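Side-chain contacts in muconate lactonizing enzyme (Corynebacterium glutamicum, PDB 3I4K), which is a magnesium-containing member of the enolase superfamily, built from a mandelate racemase/muconate lactonizing enzyme-type N-terminal domain and an enolase-type barrel domain: residues V41-E44 with N45-G49; A78-L81 with I82-V86. All blocks are in the same frame, centred on the assembly; numbering follows the deposited sequence.

Interaction 1: V41-E44 with N45-G49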
ATOM      1  N   VAL A  41     -20.350   6.277  11.179  1.00 47.02           N
ATOM      2  CA  VAL A  41     -20.283   4.936  11.726  1.00 48.72           C
ATOM      3  C   VAL A  41     -20.338   5.078  13.248  1.00 50.32           C
ATOM      4  O   VAL A  41     -19.488   5.731  13.862  1.00 49.74           O
ATOM      5  CB  VAL A  41     -18.987   4.214  11.281  1.00 48.64           C
ATOM      6  CG1 VAL A  41     -18.828   2.892  12.023  1.00 48.35           C
ATOM      7  CG2 VAL A  41     -19.056   3.941   9.784  1.00 48.13           C
ATOM      8  N   HIS A  42     -21.367   4.473  13.836  1.00 52.78           N
ATOM      9  CA  HIS A  42     -21.608   4.527  15.274  1.00 54.51           C
ATOM     10  C   HIS A  42     -21.144   3.253  15.959  1.00 54.72           C
ATOM     11  O   HIS A  42     -21.646   2.162  15.683  1.00 54.30           O
ATOM     12  CB  HIS A  42     -23.102   4.741  15.517  1.00 56.41           C
ATOM     13  CG  HIS A  42     -23.655   5.941  14.814  1.00 58.62           C
ATOM     14  ND1 HIS A  42     -23.537   7.220  15.315  1.00 59.84           N
ATOM     15  CD2 HIS A  42     -24.290   6.062  13.624  1.00 58.95           C
ATOM     16  CE1 HIS A  42     -24.074   8.076  14.465  1.00 60.16           C
ATOM     17  NE2 HIS A  42     -24.537   7.399  13.429  1.00 59.48           N
ATOM     18  N   LEU A  43     -20.180   3.405  16.859  1.00 56.44           N
ATOM     19  CA  LEU A  43     -19.619   2.274  17.580  1.00 59.37           C
ATOM     20  C   LEU A  43     -20.220   2.078  18.970  1.00 60.87           C
ATOM     21  O   LEU A  43     -20.591   3.038  19.647  1.00 62.11           O
ATOM     22  CB  LEU A  43     -18.101   2.432  17.701  1.00 59.07           C
ATOM     23  CG  LEU A  43     -17.275   2.499  16.413  1.00 58.91           C
ATOM     24  CD1 LEU A  43     -15.799   2.577  16.768  1.00 58.79           C
ATOM     25  CD2 LEU A  43     -17.547   1.272  15.557  1.00 57.13           C
ATOM     26  N   GLU A  44     -20.302   0.815  19.377  1.00 61.60           N
ATOM     27  CA  GLU A  44     -20.838   0.421  20.673  1.00 63.13           C
ATOM     28  C   GLU A  44     -20.361   1.325  21.808  1.00 62.49           C
ATOM     29  O   GLU A  44     -21.136   1.673  22.695  1.00 63.80           O
ATOM     30  CB  GLU A  44     -20.439  -1.029  20.964  1.00 66.19           C
ATOM     31  CG  GLU A  44     -20.891  -1.550  22.308  1.00 69.93           C
ATOM     32  CD  GLU A  44     -22.378  -1.393  22.497  1.00 72.96           C
ATOM     33  OE1 GLU A  44     -23.133  -1.866  21.621  1.00 74.64           O
ATOM     34  OE2 GLU A  44     -22.790  -0.797  23.517  1.00 75.01           O
ATOM     35  N   ASN A  45     -19.085   1.701  21.774  1.00 60.56           N
ATOM     36  CA  ASN A  45     -18.501   2.557  22.801  1.00 58.65           C
ATOM     37  C   ASN A  45     -18.906   4.022  22.666  1.00 56.81           C
ATOM     38  O   ASN A  45     -18.257   4.904  23.225  1.00 55.49           O
ATOM     39  CB  ASN A  45     -16.973   2.445  22.769  1.00 59.34           C
ATOM     40  CG  ASN A  45     -16.398   2.732  21.392  1.00 60.25           C
ATOM     41  OD1 ASN A  45     -15.184   2.745  21.202  1.00 59.90           O
ATOM     42  ND2 ASN A  45     -17.276   2.960  20.424  1.00 59.48           N
ATOM     43  N   GLY A  46     -19.968   4.279  21.910  1.00 56.44           N
ATOM     44  CA  GLY A  46     -20.443   5.641  21.739  1.00 54.88           C
ATOM     45  C   GLY A  46     -19.721   6.530  20.742  1.00 54.74           C
ATOM     46  O   GLY A  46     -20.245   7.581  20.366  1.00 53.46           O
ATOM     47  N   VAL A  47     -18.524   6.140  20.311  1.00 55.28           N
ATOM     48  CA  VAL A  47     -17.784   6.960  19.353  1.00 55.54           C
ATOM     49  C   VAL A  47     -18.456   6.966  17.980  1.00 54.71           C
ATOM     50  O   VAL A  47     -19.050   5.968  17.563  1.00 54.41           O
ATOM     51  CB  VAL A  47     -16.330   6.471  19.199  1.00 56.90           C
ATOM     52  CG1 VAL A  47     -16.316   5.011  18.845  1.00 58.66           C
ATOM     53  CG2 VAL A  47     -15.617   7.274  18.116  1.00 56.13           C
ATOM     54  N   ILE A  48     -18.367   8.100  17.292  1.00 54.62           N
ATOM     55  CA  ILE A  48     -18.958   8.255  15.962  1.00 55.40           C
ATOM     56  C   ILE A  48     -17.913   8.717  14.939  1.00 54.66           C
ATOM     57  O   ILE A  48     -17.300   9.777  15.104  1.00 54.09           O
ATOM     58  CB  ILE A  48     -20.110   9.288  15.988  1.00 56.54           C
ATOM     59  CG1 ILE A  48     -21.141   8.895  17.049  1.00 57.59           C
ATOM     60  CG2 ILE A  48     -20.786   9.360  14.626  1.00 57.77           C
ATOM     61  CD1 ILE A  48     -22.306   9.867  17.156  1.00 55.53           C
ATOM     62  N   GLY A  49     -17.713   7.918  13.890  1.00 54.66           N
ATOM     63  CA  GLY A  49     -16.753   8.261  12.849  1.00 53.47           C
ATOM     64  C   GLY A  49     -17.450   8.812  11.616  1.00 52.94           C
ATOM     65  O   GLY A  49     -18.523   8.338  11.248  1.00 53.42           O
TER
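His42 and Ile48 face each other as a non-hydrogen-bonded pair of an antiparallel hairpin, in which strand 30-43 turns back as strand 48-53. The backbone bonds set the frame. Val41 and Gly49 form the hydrogen-bonded pair next along: Val41 N meets Gly49 O at 2.8 Å, and Gly49 N returns the bond to Val41 O at the same 2.8 Å. Nearer the loop, Leu43 N gives Val47 O a nearly straight bond of 2.9 Å (173° at the hydrogen). A type I turn from Leu43 to Gly46 closes the hairpin, Gly46 N bonding to Leu43 O at 2.7 Å. Leu43 thus bonds Val47 with its N and Gly46 with its O, which makes Gly46 and Val47 a G1 beta bulge. The positive phi of Gly46 (80°) suits glycine at this position.

Among the side chains, the sec-butyl group of Ile48 lies along the ND1-CE1 side of the His42 ring. CG1 comes obliquely to within 3.4 Å of His42 ND1, CD1 sits in the ring plane at the edge, and CG2 reaches His42 CE1 at 3.5 Å. The far nitrogen of this ring, NE2, makes a weak hydrogen bond to Glu12. Leu43 and Val47 run side by side in the same direction. Val47 has CG1 between its own N and carbonyl carbon (chi1 54°), turned to Leu43, where it meets CD1. Asn45 lies alongside Leu43 too, though the closeness of its amide to Leu43 and Val47 is doubtful; its OD1 is hydrogen-bonded to Ser121 OG.

Strand 30-43 is central in the three-stranded N-terminal sheet, with strand 8-25 on its other side. Helix 104-121 packs on the face bearing Val41 and Leu43, through Ala113, Ala117 and Ser121; His42 and Ile48 occupy the opposite face.

Interaction 2: A78-L81 with I82-V86; sequences APVL and IGRAV
Val80 and Arg84 lie side by side, their side chains pointing the same way across the turn that follows helix 66-81. The arginine doubles back along the backbone it has just left. Its CB rests 3.3 Å from Leu81 O, and CD comes within 3.4 Å of Val80 O, so the aliphatic part of the chain passes over two successive carbonyl oxygens. A bend at chi3 (67°) then brings the guanidinium alongside the valine: Val80 CG1 stands at its edge, near its plane, 4.1 Å from Arg84 NH1. That is a loose van der Waals contact between a methyl group and the guanidinium edge. The charge is met elsewhere, by salt bridges from NH1 to Asp95 and from NH2 to Glu88. NE is hydrogen-bonded as well, just beyond the segment; with all three nitrogens held, the rotation of the flat group is probably well fixed.

Ile82 is turned differently. Its CG1, anti to its carbonyl carbon (chi1 -61°), swings back toward the preceding turn and lies 3.8 Å from Ala78 O, while the residue as a whole is exposed. Ala78 O accepts a backbone bond from Leu81 N at 2.8 Å, three residues on, in the weakly bonded end region of helix 66-81.

The bend itself is a type II beta turn from Leu81 to Arg84, closed by a weak bond of 3.1 Å from Arg84 N to Leu81 O (134° at the hydrogen). Gly83 occupies its third position with a positive phi, the usual place for glycine in such a turn.

Around it, helix 89-99 lies against Val80 and Arg84, offering Leu96 to the first and Ile92 to the second. Leu81 is buried against Val110 and Met114 of helix 104-121 and Val11 of strand 8-25, and backbone bonds tie Gly83 and Arg84 to Ile8.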
ATOM      1  N   ALA A  78     -23.641  -0.448   3.981  1.00 47.41           N
ATOM      2  CA  ALA A  78     -23.825  -0.342   5.425  1.00 49.04           C
ATOM      3  C   ALA A  78     -24.163  -1.658   6.123  1.00 50.02           C
ATOM      4  O   ALA A  78     -23.500  -2.054   7.081  1.00 50.26           O
ATOM      5  CB  ALA A  78     -24.893   0.687   5.719  1.00 48.22           C
ATOM      6  N   PRO A  79     -25.194  -2.361   5.643  1.00 50.45           N
ATOM      7  CA  PRO A  79     -25.586  -3.628   6.261  1.00 50.67           C
ATOM      8  C   PRO A  79     -24.474  -4.654   6.416  1.00 50.57           C
ATOM      9  O   PRO A  79     -24.638  -5.644   7.131  1.00 48.74           O
ATOM     10  CB  PRO A  79     -26.716  -4.120   5.356  1.00 51.52           C
ATOM     11  CG  PRO A  79     -26.371  -3.521   4.028  1.00 52.10           C
ATOM     12  CD  PRO A  79     -25.971  -2.122   4.416  1.00 51.71           C
ATOM     13  N   VAL A  80     -23.347  -4.429   5.749  1.00 49.42           N
ATOM     14  CA  VAL A  80     -22.241  -5.373   5.848  1.00 47.40           C
ATOM     15  C   VAL A  80     -21.441  -5.102   7.116  1.00 47.35           C
ATOM     16  O   VAL A  80     -20.939  -6.028   7.751  1.00 45.73           O
ATOM     17  CB  VAL A  80     -21.287  -5.284   4.613  1.00 47.93           C
ATOM     18  CG1 VAL A  80     -20.147  -6.292   4.763  1.00 43.46           C
ATOM     19  CG2 VAL A  80     -22.063  -5.567   3.316  1.00 45.16           C
ATOM     20  N   LEU A  81     -21.342  -3.829   7.484  1.00 47.92           N
ATOM     21  CA  LEU A  81     -20.588  -3.421   8.666  1.00 51.39           C
ATOM     22  C   LEU A  81     -21.222  -3.787  10.007  1.00 53.39           C
ATOM     23  O   LEU A  81     -20.531  -4.194  10.943  1.00 53.48           O
ATOM     24  CB  LEU A  81     -20.370  -1.909   8.653  1.00 50.92           C
ATOM     25  CG  LEU A  81     -19.469  -1.257   7.609  1.00 50.12           C
ATOM     26  CD1 LEU A  81     -19.940  -1.588   6.205  1.00 51.09           C
ATOM     27  CD2 LEU A  81     -19.486   0.233   7.847  1.00 47.99           C
ATOM     28  N   ILE A  82     -22.537  -3.619  10.093  1.00 55.68           N
ATOM     29  CA  ILE A  82     -23.288  -3.873  11.319  1.00 56.35           C
ATOM     30  C   ILE A  82     -22.996  -5.195  12.014  1.00 57.57           C
ATOM     31  O   ILE A  82     -23.050  -6.265  11.405  1.00 58.20           O
ATOM     32  CB  ILE A  82     -24.801  -3.752  11.049  1.00 56.71           C
ATOM     33  CG1 ILE A  82     -25.110  -2.335  10.565  1.00 54.22           C
ATOM     34  CG2 ILE A  82     -25.596  -4.061  12.318  1.00 56.11           C
ATOM     35  CD1 ILE A  82     -26.529  -2.134  10.124  1.00 56.94           C
ATOM     36  N   GLY A  83     -22.681  -5.106  13.302  1.00 58.58           N
ATOM     37  CA  GLY A  83     -22.391  -6.294  14.081  1.00 58.45           C
ATOM     38  C   GLY A  83     -20.945  -6.743  14.022  1.00 58.76           C
ATOM     39  O   GLY A  83     -20.614  -7.823  14.516  1.00 59.78           O
ATOM     40  N   ARG A  84     -20.081  -5.925  13.426  1.00 57.69           N
ATOM     41  CA  ARG A  84     -18.662  -6.265  13.313  1.00 56.21           C
ATOM     42  C   ARG A  84     -17.789  -5.195  13.944  1.00 55.80           C
ATOM     43  O   ARG A  84     -18.184  -4.034  14.013  1.00 56.45           O
ATOM     44  CB  ARG A  84     -18.273  -6.443  11.843  1.00 55.71           C
ATOM     45  CG  ARG A  84     -19.022  -7.567  11.153  1.00 53.97           C
ATOM     46  CD  ARG A  84     -18.654  -7.680   9.685  1.00 52.76           C
ATOM     47  NE  ARG A  84     -17.271  -8.109   9.491  1.00 53.05           N
ATOM     48  CZ  ARG A  84     -16.734  -8.350   8.300  1.00 53.35           C
ATOM     49  NH1 ARG A  84     -17.469  -8.202   7.201  1.00 51.97           N
ATOM     50  NH2 ARG A  84     -15.469  -8.740   8.203  1.00 51.80           N
ATOM     51  N   ALA A  85     -16.606  -5.588  14.407  1.00 54.15           N
ATOM     52  CA  ALA A  85     -15.680  -4.643  15.027  1.00 53.39           C
ATOM     53  C   ALA A  85     -15.072  -3.750  13.948  1.00 52.78           C
ATOM     54  O   ALA A  85     -14.750  -4.217  12.858  1.00 53.63           O
ATOM     55  CB  ALA A  85     -14.577  -5.397  15.770  1.00 51.41           C
ATOM     56  N   VAL A  86     -14.914  -2.467  14.253  1.00 51.98           N
ATOM     57  CA  VAL A  86     -14.347  -1.526  13.298  1.00 50.21           C
ATOM     58  C   VAL A  86     -12.881  -1.884  13.054  1.00 50.63           C
ATOM     59  O   VAL A  86     -12.274  -1.437  12.077  1.00 50.70           O
ATOM     60  CB  VAL A  86     -14.453  -0.069  13.819  1.00 49.57           C
ATOM     61  CG1 VAL A  86     -13.427   0.173  14.901  1.00 50.83           C
ATOM     62  CG2 VAL A  86     -14.268   0.922  12.672  1.00 50.66           C
TER

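Interactions 1 and 2 are two chain reversals in the N-terminal domain, one of strands and one following a helix, with centres about 11 Å apart. They touch directly through apolar packing: Leu43 CD2 lies 3.8 Å from Val86 CB, and Val41 CG2 lies 4.2 Å from Leu81 CD2. Both also share neighbours, since Ile8 and Val11 of strand 8-25 and helix 104-121 pack against residues of each, drawing hairpin and loop into one small core. The magnesium ion is bound in the barrel domain by Asp200, Glu226 and Asp251. Neither contact supplies a metal ligand; both are structural packing, each centred about 26 Å from the centre of the chain.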